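Side-chain contacts in putative NADH-flavin reductase (Streptococcus pneumoniae TIGR4, PDB 4R01), which probably binds NAD(P)H on a Rossmann fold and passes its reducing equivalents to a flavin, although the activity is only putative: residues A5-N10 and K46-L51; V22-E27 and G190-L195; L83-L88 and R139-L144; T111-D116 and E134-R139. All coordinates share one frame; numbering follows the deposited sequence.

Contact 1 (A5-N10 and K46-L51). With SO4 (sulfate ion), chain C.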
loop_
_atom_site.group_PDB
_atom_site.type_symbol
_atom_site.label_atom_id
_atom_site.label_comp_id
_atom_site.label_asym_id
_atom_site.label_seq_id
_atom_site.Cartn_x
_atom_site.Cartn_y
_atom_site.Cartn_z
ATOM N N ALA A 5 36.149 1.925 15.404
ATOM C CA ALA A 5 36.496 2.819 14.311
ATOM C C ALA A 5 35.268 3.048 13.439
ATOM O O ALA A 5 34.584 2.098 13.051
ATOM C CB ALA A 5 37.640 2.251 13.491
ATOM N N VAL A 6 34.981 4.312 13.145
ATOM C CA VAL A 6 33.841 4.650 12.306
ATOM C C VAL A 6 34.290 5.366 11.038
ATOM O O VAL A 6 34.764 6.501 11.088
ATOM C CB VAL A 6 32.825 5.530 13.056
ATOM C CG1 VAL A 6 31.669 5.898 12.141
ATOM C CG2 VAL A 6 32.318 4.815 14.298
ATOM N N ILE A 7 34.144 4.687 9.905
ATOM C CA ILE A 7 34.478 5.259 8.608
ATOM C C ILE A 7 33.389 6.245 8.188
ATOM O O ILE A 7 32.200 5.961 8.346
ATOM C CB ILE A 7 34.650 4.163 7.531
ATOM C CG1 ILE A 7 36.050 3.549 7.605
ATOM C CG2 ILE A 7 34.441 4.731 6.137
ATOM C CD1 ILE A 7 36.286 2.653 8.796
ATOM N N ALA A 8 33.812 7.401 7.674
ATOM C CA ALA A 8 32.911 8.488 7.278
ATOM C C ALA A 8 32.118 9.010 8.473
ATOM O O ALA A 8 30.893 9.105 8.427
ATOM C CB ALA A 8 31.969 8.035 6.160
ATOM N N ALA A 9 32.831 9.363 9.537
ATOM C CA ALA A 9 32.203 9.810 10.775
ATOM C C ALA A 9 31.621 11.217 10.662
ATOM O O ALA A 9 30.900 11.668 11.552
ATOM C CB ALA A 9 33.204 9.746 11.917
ATOM N N ASN A 10 31.941 11.913 9.576
ATOM C CA ASN A 10 31.397 13.248 9.346
ATOM C C ASN A 10 30.021 13.197 8.701
ATOM O O ASN A 10 29.276 14.180 8.723
ATOM C CB ASN A 10 32.348 14.073 8.480
ATOM C CG ASN A 10 33.510 14.625 9.269
ATOM O OD1 ASN A 10 33.380 14.911 10.460
ATOM N ND2 ASN A 10 34.657 14.778 8.612
ATOM N N LYS A 46 42.204 10.420 6.353
ATOM C CA LYS A 46 42.784 9.580 5.324
ATOM C C LYS A 46 41.694 9.163 4.349
ATOM O O LYS A 46 40.532 9.037 4.732
ATOM C CB LYS A 46 43.446 8.355 5.956
ATOM C CG LYS A 46 44.445 7.642 5.071
ATOM C CD LYS A 46 45.134 6.523 5.836
ATOM C CE LYS A 46 46.265 5.919 5.026
ATOM N NZ LYS A 46 46.914 4.780 5.732
ATOM N N ASP A 47 42.060 8.966 3.087
ATOM C CA ASP A 47 41.100 8.470 2.114
ATOM C C ASP A 47 40.788 7.016 2.428
ATOM O O ASP A 47 41.693 6.227 2.704
ATOM C CB ASP A 47 41.625 8.612 0.688
ATOM C CG ASP A 47 40.589 8.222 -0.351
ATOM O OD1 ASP A 47 39.717 9.059 -0.669
ATOM O OD2 ASP A 47 40.644 7.076 -0.847
ATOM N N LEU A 48 39.502 6.680 2.391
ATOM C CA LEU A 48 39.024 5.346 2.738
ATOM C C LEU A 48 39.801 4.225 2.046
ATOM O O LEU A 48 40.245 3.277 2.693
ATOM C CB LEU A 48 37.538 5.223 2.397
ATOM C CG LEU A 48 36.936 3.826 2.544
ATOM C CD1 LEU A 48 37.073 3.355 3.976
ATOM C CD2 LEU A 48 35.483 3.815 2.110
ATOM N N PHE A 49 39.973 4.345 0.735
ATOM C CA PHE A 49 40.586 3.281 -0.052
ATOM C C PHE A 49 42.110 3.313 0.004
ATOM O O PHE A 49 42.782 2.609 -0.750
ATOM C CB PHE A 49 40.105 3.361 -1.500
ATOM C CG PHE A 49 38.620 3.210 -1.643
ATOM C CD1 PHE A 49 38.044 1.953 -1.718
ATOM C CD2 PHE A 49 37.798 4.323 -1.689
ATOM C CE1 PHE A 49 36.675 1.811 -1.845
ATOM C CE2 PHE A 49 36.430 4.187 -1.814
ATOM C CZ PHE A 49 35.868 2.929 -1.892
ATOM N N GLU A 50 42.648 4.127 0.904
ATOM C CA GLU A 50 44.085 4.166 1.135
ATOM C C GLU A 50 44.412 3.614 2.516
ATOM O O GLU A 50 45.562 3.649 2.953
ATOM C CB GLU A 50 44.619 5.591 0.981
ATOM C CG GLU A 50 45.052 5.931 -0.437
ATOM C CD GLU A 50 44.950 7.411 -0.740
ATOM O OE1 GLU A 50 44.831 8.206 0.217
ATOM O OE2 GLU A 50 44.989 7.780 -1.934
ATOM N N LEU A 51 43.392 3.099 3.193
ATOM C CA LEU A 51 43.569 2.494 4.508
ATOM C C LEU A 51 44.401 1.220 4.430
ATOM O O LEU A 51 44.343 0.482 3.445
ATOM C CB LEU A 51 42.213 2.185 5.146
ATOM C CG LEU A 51 41.377 3.356 5.661
ATOM C CD1 LEU A 51 40.001 2.865 6.072
ATOM C CD2 LEU A 51 42.067 4.051 6.825
HETATM S S SO4 C . 33.851 11.808 5.879
HETATM O O1 SO4 C . 33.957 11.519 7.305
HETATM O O2 SO4 C . 34.509 10.747 5.123
HETATM O O3 SO4 C . 32.443 11.877 5.507
HETATM O O4 SO4 C . 34.484 13.092 5.586
#

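Contact 2 (V22-E27 and G190-L195)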
loop_
_atom_site.group_PDB
_atom_site.type_symbol
_atom_site.label_atom_id
_atom_site.label_comp_id
_atom_site.label_asym_id
_atom_site.label_seq_id
_atom_site.Cartn_x
_atom_site.Cartn_y
_atom_site.Cartn_z
ATOM N N VAL A 22 30.089 7.207 21.876
ATOM C CA VAL A 22 30.870 7.990 22.826
ATOM C C VAL A 22 30.134 8.088 24.161
ATOM O O VAL A 22 30.737 7.931 25.224
ATOM C CB VAL A 22 31.174 9.408 22.286
ATOM C CG1 VAL A 22 31.537 10.358 23.417
ATOM C CG2 VAL A 22 32.294 9.355 21.255
ATOM N N LYS A 23 28.836 8.294 24.077
ATOM C CA LYS A 23 27.988 8.416 25.230
ATOM C C LYS A 23 28.015 7.138 26.052
ATOM O O LYS A 23 27.936 7.181 27.248
ATOM C CB LYS A 23 26.592 8.739 24.785
ATOM C CG LYS A 23 25.932 9.891 25.495
ATOM C CD LYS A 23 24.407 9.801 25.403
ATOM C CE LYS A 23 23.809 8.808 26.391
ATOM N NZ LYS A 23 22.353 8.976 26.618
ATOM N N ARG A 24 28.097 6.003 25.389
ATOM C CA ARG A 24 28.129 4.695 26.034
ATOM C C ARG A 24 29.446 4.490 26.781
ATOM O O ARG A 24 29.531 3.666 27.690
ATOM C CB ARG A 24 27.928 3.578 25.007
ATOM C CG ARG A 24 26.643 3.674 24.191
ATOM C CD ARG A 24 25.423 3.218 24.972
ATOM N NE ARG A 24 24.220 3.222 24.141
ATOM C CZ ARG A 24 23.768 2.169 23.465
ATOM N NH1 ARG A 24 24.414 1.012 23.519
ATOM N NH2 ARG A 24 22.667 2.272 22.734
ATOM N N GLY A 25 30.472 5.239 26.387
ATOM C CA GLY A 25 31.749 5.210 27.081
ATOM C C GLY A 25 32.886 4.573 26.303
ATOM O O GLY A 25 33.997 4.444 26.816
ATOM N N HIS A 26 32.614 4.172 25.066
ATOM C CA HIS A 26 33.633 3.552 24.224
ATOM C C HIS A 26 34.611 4.594 23.693
ATOM O O HIS A 26 34.258 5.763 23.551
ATOM C CB HIS A 26 32.982 2.804 23.060
ATOM C CG HIS A 26 31.892 1.867 23.477
ATOM N ND1 HIS A 26 32.135 0.564 23.853
ATOM C CD2 HIS A 26 30.554 2.043 23.572
ATOM C CE1 HIS A 26 30.993 -0.021 24.167
ATOM N NE2 HIS A 26 30.019 0.854 24.007
ATOM N N GLU A 27 35.840 4.174 23.403
ATOM C CA GLU A 27 36.804 5.076 22.779
ATOM C C GLU A 27 36.728 4.948 21.257
ATOM O O GLU A 27 37.037 3.904 20.681
ATOM C CB GLU A 27 38.228 4.822 23.302
ATOM C CG GLU A 27 38.806 3.429 23.075
ATOM C CD GLU A 27 40.229 3.301 23.604
ATOM O OE1 GLU A 27 41.110 4.058 23.141
ATOM O OE2 GLU A 27 40.469 2.444 24.481
ATOM N N GLY A 190 20.293 1.196 18.122
ATOM C CA GLY A 190 20.173 -0.209 17.782
ATOM C C GLY A 190 21.483 -0.811 17.313
ATOM O O GLY A 190 21.820 -1.942 17.662
ATOM N N LEU A 191 22.232 -0.045 16.527
ATOM C CA LEU A 191 23.499 -0.520 15.984
ATOM C C LEU A 191 24.550 -0.719 17.084
ATOM O O LEU A 191 25.286 -1.705 17.074
ATOM C CB LEU A 191 24.010 0.453 14.918
ATOM C CG LEU A 191 25.212 0.020 14.073
ATOM C CD1 LEU A 191 25.076 0.552 12.656
ATOM C CD2 LEU A 191 26.515 0.496 14.694
ATOM N N VAL A 192 24.616 0.215 18.028
ATOM C CA VAL A 192 25.568 0.107 19.133
ATOM C C VAL A 192 25.157 -1.017 20.089
ATOM O O VAL A 192 26.008 -1.655 20.716
ATOM C CB VAL A 192 25.696 1.444 19.902
ATOM C CG1 VAL A 192 26.661 1.311 21.071
ATOM C CG2 VAL A 192 26.167 2.543 18.968
ATOM N N ASP A 193 23.854 -1.269 20.190
ATOM C CA ASP A 193 23.360 -2.394 20.981
ATOM C C ASP A 193 23.871 -3.712 20.412
ATOM O O ASP A 193 24.235 -4.620 21.154
ATOM C CB ASP A 193 21.831 -2.405 21.031
ATOM C CG ASP A 193 21.268 -1.330 21.939
ATOM O OD1 ASP A 193 22.054 -0.702 22.678
ATOM O OD2 ASP A 193 20.036 -1.120 21.919
ATOM N N GLU A 194 23.898 -3.805 19.088
ATOM C CA GLU A 194 24.418 -4.987 18.412
ATOM C C GLU A 194 25.935 -5.083 18.595
ATOM O O GLU A 194 26.523 -6.153 18.451
ATOM C CB GLU A 194 24.037 -4.957 16.925
ATOM C CG GLU A 194 24.644 -6.067 16.075
ATOM C CD GLU A 194 24.200 -7.454 16.505
ATOM O OE1 GLU A 194 23.049 -7.596 16.973
ATOM O OE2 GLU A 194 25.007 -8.400 16.382
ATOM N N LEU A 195 26.570 -3.963 18.926
ATOM C CA LEU A 195 28.003 -3.960 19.205
ATOM C C LEU A 195 28.274 -4.452 20.618
ATOM O O LEU A 195 29.164 -5.269 20.842
ATOM C CB LEU A 195 28.592 -2.564 19.010
ATOM C CG LEU A 195 28.772 -2.142 17.555
ATOM C CD1 LEU A 195 29.217 -0.695 17.474
ATOM C CD2 LEU A 195 29.780 -3.055 16.880
#

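Contact 3 (L83-L88 and R139-L144)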
loop_
_atom_site.group_PDB
_atom_site.type_symbol
_atom_site.label_atom_id
_atom_site.label_comp_id
_atom_site.label_asym_id
_atom_site.label_seq_id
_atom_site.Cartn_x
_atom_site.Cartn_y
_atom_site.Cartn_z
ATOM N N LEU A 83 37.852 -3.998 -0.115
ATOM C CA LEU A 83 38.974 -3.417 0.612
ATOM C C LEU A 83 38.974 -3.822 2.081
ATOM O O LEU A 83 39.992 -4.271 2.613
ATOM C CB LEU A 83 38.949 -1.893 0.505
ATOM C CG LEU A 83 39.864 -1.173 1.498
ATOM C CD1 LEU A 83 41.330 -1.320 1.107
ATOM C CD2 LEU A 83 39.479 0.286 1.620
ATOM N N PHE A 84 37.828 -3.653 2.736
ATOM C CA PHE A 84 37.717 -3.957 4.156
ATOM C C PHE A 84 37.951 -5.433 4.433
ATOM O O PHE A 84 38.561 -5.791 5.443
ATOM C CB PHE A 84 36.353 -3.531 4.689
ATOM C CG PHE A 84 36.282 -2.084 5.068
ATOM C CD1 PHE A 84 37.067 -1.592 6.098
ATOM C CD2 PHE A 84 35.432 -1.216 4.403
ATOM C CE1 PHE A 84 37.011 -0.262 6.454
ATOM C CE2 PHE A 84 35.369 0.116 4.755
ATOM C CZ PHE A 84 36.159 0.592 5.784
ATOM N N ASN A 85 37.474 -6.287 3.533
ATOM C CA ASN A 85 37.718 -7.716 3.646
ATOM C C ASN A 85 39.213 -8.017 3.630
ATOM O O ASN A 85 39.706 -8.795 4.442
ATOM C CB ASN A 85 37.012 -8.472 2.519
ATOM C CG ASN A 85 37.222 -9.971 2.604
ATOM O OD1 ASN A 85 36.703 -10.630 3.504
ATOM N ND2 ASN A 85 37.974 -10.518 1.657
ATOM N N GLN A 86 39.919 -7.387 2.714
ATOM C CA GLN A 86 41.354 -7.522 2.601
ATOM C C GLN A 86 42.056 -7.116 3.866
ATOM O O GLN A 86 43.065 -7.662 4.182
ATOM C CB GLN A 86 41.897 -6.653 1.479
ATOM C CG GLN A 86 41.849 -7.281 0.107
ATOM C CD GLN A 86 41.731 -6.256 -1.010
ATOM O OE1 GLN A 86 41.884 -5.061 -0.794
ATOM N NE2 GLN A 86 41.461 -6.729 -2.210
ATOM N N LEU A 87 41.491 -6.167 4.591
ATOM C CA LEU A 87 42.113 -5.601 5.782
ATOM C C LEU A 87 41.737 -6.343 7.060
ATOM O O LEU A 87 42.538 -6.429 7.992
ATOM C CB LEU A 87 41.736 -4.125 5.925
ATOM C CG LEU A 87 42.162 -3.189 4.793
ATOM C CD1 LEU A 87 41.772 -1.757 5.112
ATOM C CD2 LEU A 87 43.656 -3.297 4.548
ATOM N N LEU A 88 40.522 -6.880 7.105
ATOM C CA LEU A 88 39.983 -7.410 8.354
ATOM C C LEU A 88 39.822 -8.930 8.397
ATOM O O LEU A 88 39.774 -9.508 9.483
ATOM C CB LEU A 88 38.633 -6.753 8.653
ATOM C CG LEU A 88 38.661 -5.239 8.870
ATOM C CD1 LEU A 88 37.287 -4.734 9.283
ATOM C CD2 LEU A 88 39.715 -4.855 9.903
ATOM N N ARG A 139 28.320 -11.738 1.630
ATOM C CA ARG A 139 27.954 -13.122 1.917
ATOM C C ARG A 139 29.006 -14.114 1.426
ATOM O O ARG A 139 29.080 -15.240 1.916
ATOM C CB ARG A 139 26.599 -13.458 1.298
ATOM C CG ARG A 139 25.465 -12.585 1.800
ATOM C CD ARG A 139 24.126 -13.231 1.519
ATOM N NE ARG A 139 23.015 -12.310 1.730
ATOM C CZ ARG A 139 22.434 -12.091 2.905
ATOM N NH1 ARG A 139 22.861 -12.721 3.990
ATOM N NH2 ARG A 139 21.426 -11.236 2.994
ATOM N N THR A 140 29.821 -13.692 0.465
ATOM C CA THR A 140 30.868 -14.548 -0.076
ATOM C C THR A 140 32.143 -14.460 0.762
ATOM O O THR A 140 33.082 -15.232 0.565
ATOM C CB THR A 140 31.195 -14.182 -1.536
ATOM O OG1 THR A 140 31.744 -12.861 -1.587
ATOM C CG2 THR A 140 29.936 -14.235 -2.390
ATOM N N LYS A 141 32.172 -13.515 1.696
ATOM C CA LYS A 141 33.324 -13.349 2.576
ATOM C C LYS A 141 33.220 -14.280 3.778
ATOM O O LYS A 141 32.676 -13.913 4.820
ATOM C CB LYS A 141 33.450 -11.895 3.036
ATOM C CG LYS A 141 33.600 -10.899 1.896
ATOM C CD LYS A 141 34.644 -11.364 0.890
ATOM C CE LYS A 141 34.851 -10.335 -0.213
ATOM N NZ LYS A 141 35.770 -10.834 -1.272
ATOM N N ASN A 142 33.754 -15.488 3.622
ATOM C CA ASN A 142 33.646 -16.526 4.641
ATOM C C ASN A 142 34.398 -16.198 5.929
ATOM O O ASN A 142 33.884 -16.411 7.025
ATOM C CB ASN A 142 34.151 -17.859 4.083
ATOM C CG ASN A 142 33.731 -18.086 2.643
ATOM O OD1 ASN A 142 34.428 -17.685 1.711
ATOM N ND2 ASN A 142 32.586 -18.733 2.454
ATOM N N ASN A 143 35.614 -15.681 5.792
ATOM C CA ASN A 143 36.472 -15.434 6.946
ATOM C C ASN A 143 36.368 -14.008 7.473
ATOM O O ASN A 143 37.316 -13.483 8.059
ATOM C CB ASN A 143 37.924 -15.752 6.595
ATOM C CG ASN A 143 38.091 -17.148 6.034
ATOM O OD1 ASN A 143 38.185 -17.333 4.821
ATOM N ND2 ASN A 143 38.121 -18.140 6.915
ATOM N N LEU A 144 35.213 -13.387 7.265
ATOM C CA LEU A 144 34.977 -12.029 7.736
ATOM C C LEU A 144 33.789 -11.984 8.690
ATOM O O LEU A 144 32.699 -12.449 8.356
ATOM C CB LEU A 144 34.737 -11.083 6.557
ATOM C CG LEU A 144 34.515 -9.611 6.906
ATOM C CD1 LEU A 144 35.751 -9.021 7.570
ATOM C CD2 LEU A 144 34.139 -8.816 5.665
#

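Contact 4 (T111-D116 and E134-R139)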
loop_
_atom_site.group_PDB
_atom_site.type_symbol
_atom_site.label_atom_id
_atom_site.label_comp_id
_atom_site.label_asym_id
_atom_site.label_seq_id
_atom_site.Cartn_x
_atom_site.Cartn_y
_atom_site.Cartn_z
ATOM N N THR A 111 12.765 -14.926 -2.223
ATOM C CA THR A 111 13.075 -14.969 -3.646
ATOM C C THR A 111 13.159 -13.561 -4.226
ATOM O O THR A 111 13.960 -13.292 -5.119
ATOM C CB THR A 111 12.023 -15.772 -4.431
ATOM O OG1 THR A 111 10.742 -15.143 -4.298
ATOM C CG2 THR A 111 11.939 -17.199 -3.906
ATOM N N THR A 112 12.329 -12.665 -3.702
ATOM C CA THR A 112 12.250 -11.297 -4.199
ATOM C C THR A 112 12.562 -10.289 -3.091
ATOM O O THR A 112 12.168 -10.475 -1.942
ATOM C CB THR A 112 10.853 -11.004 -4.794
ATOM O OG1 THR A 112 10.582 -11.925 -5.858
ATOM C CG2 THR A 112 10.776 -9.586 -5.333
ATOM N N ARG A 113 13.228 -9.218 -3.454
ATOM C CA ARG A 113 13.605 -8.175 -2.540
ATOM C C ARG A 113 12.932 -6.884 -2.913
ATOM O O ARG A 113 12.582 -6.712 -4.020
ATOM C CB ARG A 113 15.105 -8.012 -2.540
ATOM C CG ARG A 113 15.805 -9.217 -1.967
ATOM C CD ARG A 113 17.309 -9.197 -2.108
ATOM N NE ARG A 113 17.745 -8.700 -3.385
ATOM C CZ ARG A 113 19.008 -8.639 -3.738
ATOM N NH1 ARG A 113 19.939 -9.033 -2.915
ATOM N NH2 ARG A 113 19.343 -8.177 -4.910
ATOM N N LEU A 114 12.836 -5.949 -1.989
ATOM C CA LEU A 114 12.035 -4.737 -2.126
ATOM C C LEU A 114 12.462 -3.951 -3.321
ATOM O O LEU A 114 11.682 -3.317 -3.979
ATOM C CB LEU A 114 12.195 -3.852 -0.914
ATOM C CG LEU A 114 11.125 -3.922 0.125
ATOM C CD1 LEU A 114 10.875 -5.359 0.452
ATOM C CD2 LEU A 114 11.594 -3.225 1.369
ATOM N N LEU A 115 13.733 -4.054 -3.594
ATOM C CA LEU A 115 14.388 -3.447 -4.688
ATOM C C LEU A 115 13.765 -3.867 -6.007
ATOM O O LEU A 115 13.738 -3.126 -6.956
ATOM C CB LEU A 115 15.751 -4.056 -4.662
ATOM C CG LEU A 115 17.000 -3.349 -5.041
ATOM C CD1 LEU A 115 17.425 -4.078 -6.256
ATOM C CD2 LEU A 115 16.687 -1.927 -5.374
ATOM N N ASP A 116 13.328 -5.108 -6.065
ATOM C CA ASP A 116 12.864 -5.727 -7.281
ATOM C C ASP A 116 11.397 -5.576 -7.630
ATOM O O ASP A 116 11.001 -6.022 -8.643
ATOM C CB ASP A 116 13.182 -7.210 -7.231
ATOM C CG ASP A 116 14.633 -7.495 -7.080
ATOM O OD1 ASP A 116 15.427 -6.827 -7.733
ATOM O OD2 ASP A 116 14.964 -8.413 -6.315
ATOM N N GLU A 134 26.484 -4.581 -2.532
ATOM C CA GLU A 134 27.348 -4.507 -1.364
ATOM C C GLU A 134 27.099 -5.682 -0.426
ATOM O O GLU A 134 28.035 -6.354 0.009
ATOM C CB GLU A 134 27.117 -3.178 -0.639
ATOM C CG GLU A 134 27.943 -2.961 0.606
ATOM C CD GLU A 134 27.822 -1.544 1.135
ATOM O OE1 GLU A 134 26.839 -0.858 0.781
ATOM O OE2 GLU A 134 28.712 -1.111 1.899
ATOM N N LEU A 135 25.826 -5.931 -0.129
ATOM C CA LEU A 135 25.441 -7.025 0.756
ATOM C C LEU A 135 25.722 -8.389 0.123
ATOM O O LEU A 135 26.174 -9.313 0.802
ATOM C CB LEU A 135 23.961 -6.907 1.128
ATOM C CG LEU A 135 23.325 -8.089 1.864
ATOM C CD1 LEU A 135 24.017 -8.339 3.193
ATOM C CD2 LEU A 135 21.829 -7.857 2.064
ATOM N N ASP A 136 25.462 -8.509 -1.177
ATOM C CA ASP A 136 25.686 -9.768 -1.884
ATOM C C ASP A 136 27.161 -10.163 -1.864
ATOM O O ASP A 136 27.496 -11.345 -1.786
ATOM C CB ASP A 136 25.187 -9.679 -3.331
ATOM C CG ASP A 136 23.672 -9.583 -3.424
ATOM O OD1 ASP A 136 22.988 -9.937 -2.439
ATOM O OD2 ASP A 136 23.164 -9.163 -4.487
ATOM N N LEU A 137 28.038 -9.169 -1.927
ATOM C CA LEU A 137 29.474 -9.420 -1.922
ATOM C C LEU A 137 29.946 -9.881 -0.543
ATOM O O LEU A 137 30.856 -10.701 -0.432
ATOM C CB LEU A 137 30.235 -8.166 -2.358
ATOM C CG LEU A 137 31.732 -8.320 -2.631
ATOM C CD1 LEU A 137 31.984 -9.422 -3.650
ATOM C CD2 LEU A 137 32.313 -7.006 -3.113
ATOM N N LEU A 138 29.313 -9.360 0.504
ATOM C CA LEU A 138 29.670 -9.721 1.871
ATOM C C LEU A 138 29.399 -11.192 2.181
ATOM O O LEU A 138 30.160 -11.826 2.909
ATOM C CB LEU A 138 28.917 -8.838 2.871
ATOM C CG LEU A 138 29.548 -7.487 3.216
ATOM C CD1 LEU A 138 28.589 -6.639 4.040
ATOM C CD2 LEU A 138 30.862 -7.687 3.962
ATOM N N ARG A 139 28.320 -11.738 1.630
ATOM C CA ARG A 139 27.954 -13.122 1.917
ATOM C C ARG A 139 29.006 -14.114 1.426
ATOM O O ARG A 139 29.080 -15.240 1.916
ATOM C CB ARG A 139 26.599 -13.458 1.298
ATOM C CG ARG A 139 25.465 -12.585 1.800
ATOM C CD ARG A 139 24.126 -13.231 1.519
ATOM N NE ARG A 139 23.015 -12.310 1.730
ATOM C CZ ARG A 139 22.434 -12.091 2.905
ATOM N NH1 ARG A 139 22.861 -12.721 3.990
ATOM N NH2 ARG A 139 21.426 -11.236 2.994
#

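Contact 1 (A5-N10 and K46-L51)
I7 and L48 meet through methyl and methylene groups alone. L48 CD1 sits in the fork of the isoleucine, 3.7 Å from I7 CG2 and 3.8 Å from I7 CG1, and the two side chains cross at about a right angle. L51 adds a looser touch, its CD1 lying 4.3 Å from I7 CG1. I7 is the last residue of strand 3-7, and its CG1 is anti to the carbonyl carbon (chi1 -82°), which leaves both branches facing the loop. L48 is presented by a short 3-10 turn. That turn is held by the backbone hydrogen bond from E50 N to D47 O and by an Asx turn in which F49 N, 3.2 Å from D47 OD2, approaches from well above the carboxylate plane. F84 of helix 76-88 touches both I7 and L48 and closes the cluster. Just past the strand the chemistry changes. N10 N donates to sulfate O1 at 3.1 Å with an N-H...O angle of 156°, and N10 ND2 makes a weak bond to sulfate O4, while the backbone N of R33 is a further donor. The ion probably came from the crystallisation liquor, yet its place at the ends of two neighbouring parallel strands is consistent with a dinucleotide phosphate site. Apolar packing thus lies at the strand end, and backbone N-H groups just beyond it bind the anion.

Contact 2 (V22-E27 and G190-L195)
D193 OD1 receives both terminal nitrogens of R24, with NH1 and NH2 each 3.0 Å from that oxygen, so one oxygen lies between two donors instead of two oxygens facing two nitrogens. The NH1 bond is part of a salt bridge but is not straight, its N-H...O angle being 135°, and the NH2 bond is weak. NH1 meets OD1 nearly along the C-O direction, and the guanidinium and carboxylate planes stand 34° apart. The other carboxylate oxygen, D193 OD2, is engaged by the hydroxyl of Y165; with the R24 bonds to OD1, both oxygens are held, which would limit rotation of the acid. R24 is itself shared: its NE forms a salt bridge with E20, its NH1 another with E196, and its NH2 reaches the carbonyl of I189 weakly. V192 supplies the apolar half. Its CG1 lies over one face of the guanidinium, 3.3 Å from R24 NH1, and 3.9 Å from R24 CG. The bend of the arginine at chi2 (-77°) brings both ends of the side chain round this methyl. H26 approaches V192 CG1 obliquely with its NE2, at 4.5 Å; the same NE2 bonds to E196, and H26 ND1 binds the backbone N of M2. G25, between R24 and H26, ends helix 12-24 in a Schellman motif, and the chain turns from there into strand 27-32. Helix 12-24 is the connection of a beta-alpha-beta unit, and its C-terminal end is joined here to helix 184-196 beside it, an arrangement of helices against a parallel sheet that belongs to the Rossmann fold.

Contact 3 (L83-L88 and R139-L144)
N85, in the last turns of helix 76-88, comes within 6.5 Å of L144, CA to CA, where the loop before strand 145-150 makes a type I turn from K141 to L144. The side chain of N85 fills the gap. Its CG is anti to the backbone N (chi1 -179°), which carries the amide out to the loop. The aliphatic part of K141 is laid across that flat group: K141 CD is 3.4 Å from N85 CG and 3.5 Å from N85 ND2, so the methylene rests over the amide and not at one end of it. A bend at chi2 (-47°) swings the lysine into this position and sends NZ on to a salt bridge with E82, one helical turn back. The carbonyl end of the amide is used as a packing surface too, N85 OD1 lying 3.7 Å from L144 CB. Deeper in, L144 CD1 touches L88 CB at 3.8 Å, and both leucines also rest on F95 of strand 94-98. No hydrogen bond joins the two segments. Their chemistry has two parts: buried leucine against leucine, and the methylenes of K141 against the amide of N85, both residues partly exposed. The two segments thus meet by van der Waals contact, the lysine packing with its hydrocarbon chain while its charge makes an additional ionic link, through E82, to the same helix.

Contact 4 (T111-D116 and E134-R139)
R113 reaches D136 from an extended stretch of chain, and the residue before it lies at a subunit boundary, T112 OG1 being hydrogen-bonded to T112 OG1 of the second subunit. R113 then points at the helix. Its NH1 donates to D136 OD1, 3.2 Å away, which accepts on its syn lone pair, in a salt bridge whose two flat groups are nearly coplanar (2° apart). The N-H...O angle of 137° shows a bent bond, and with R113 NH2 4.0 Å from D136 OD2 the pair is joined by a single hydrogen bond, not a bidentate pair. The arginine runs out straight from CB and bends late, at chi3 (-41°), and that turn sets the guanidinium edge towards the acid. R139 NE is 6.5 Å from R113 NH1, a like charge close enough that D136 may ease the repulsion. L114 opens a 3-10 turn that D116 closes, with a backbone hydrogen bond of 2.7 Å from D116 N to R113 O, and D116 OD2 accepts a weak bond from R113 N. The R113-D136 bridge, together with L115 packing on A128 and K129, places the loop beside helix 125-138. That helix lies in turn between its neighbours, its L135 and L138 resting on strand 145-150 while its E134 and L137 touch helix 76-88.

From the N terminus, contact 1 opens at the end of the first strand and closes 36 residues later, after strand 42-45. Contact 2 opens inside that loop, at the end of helix 12-24, and closes at helix 184-196, so the two cross. Contacts 3 and 4 both lie within the long loop of contact 2. Contact 3 joins helix 76-88 to the entry of strand 145-150, and contact 4 is nested inside it, sharing R139. Contacts 1 and 3 touch through F84, while L144 against L138 joins contact 3 to contact 4. Contacts 2 and 4 lie on opposite sides of the chain's centre, about 27 Å apart between contact centres.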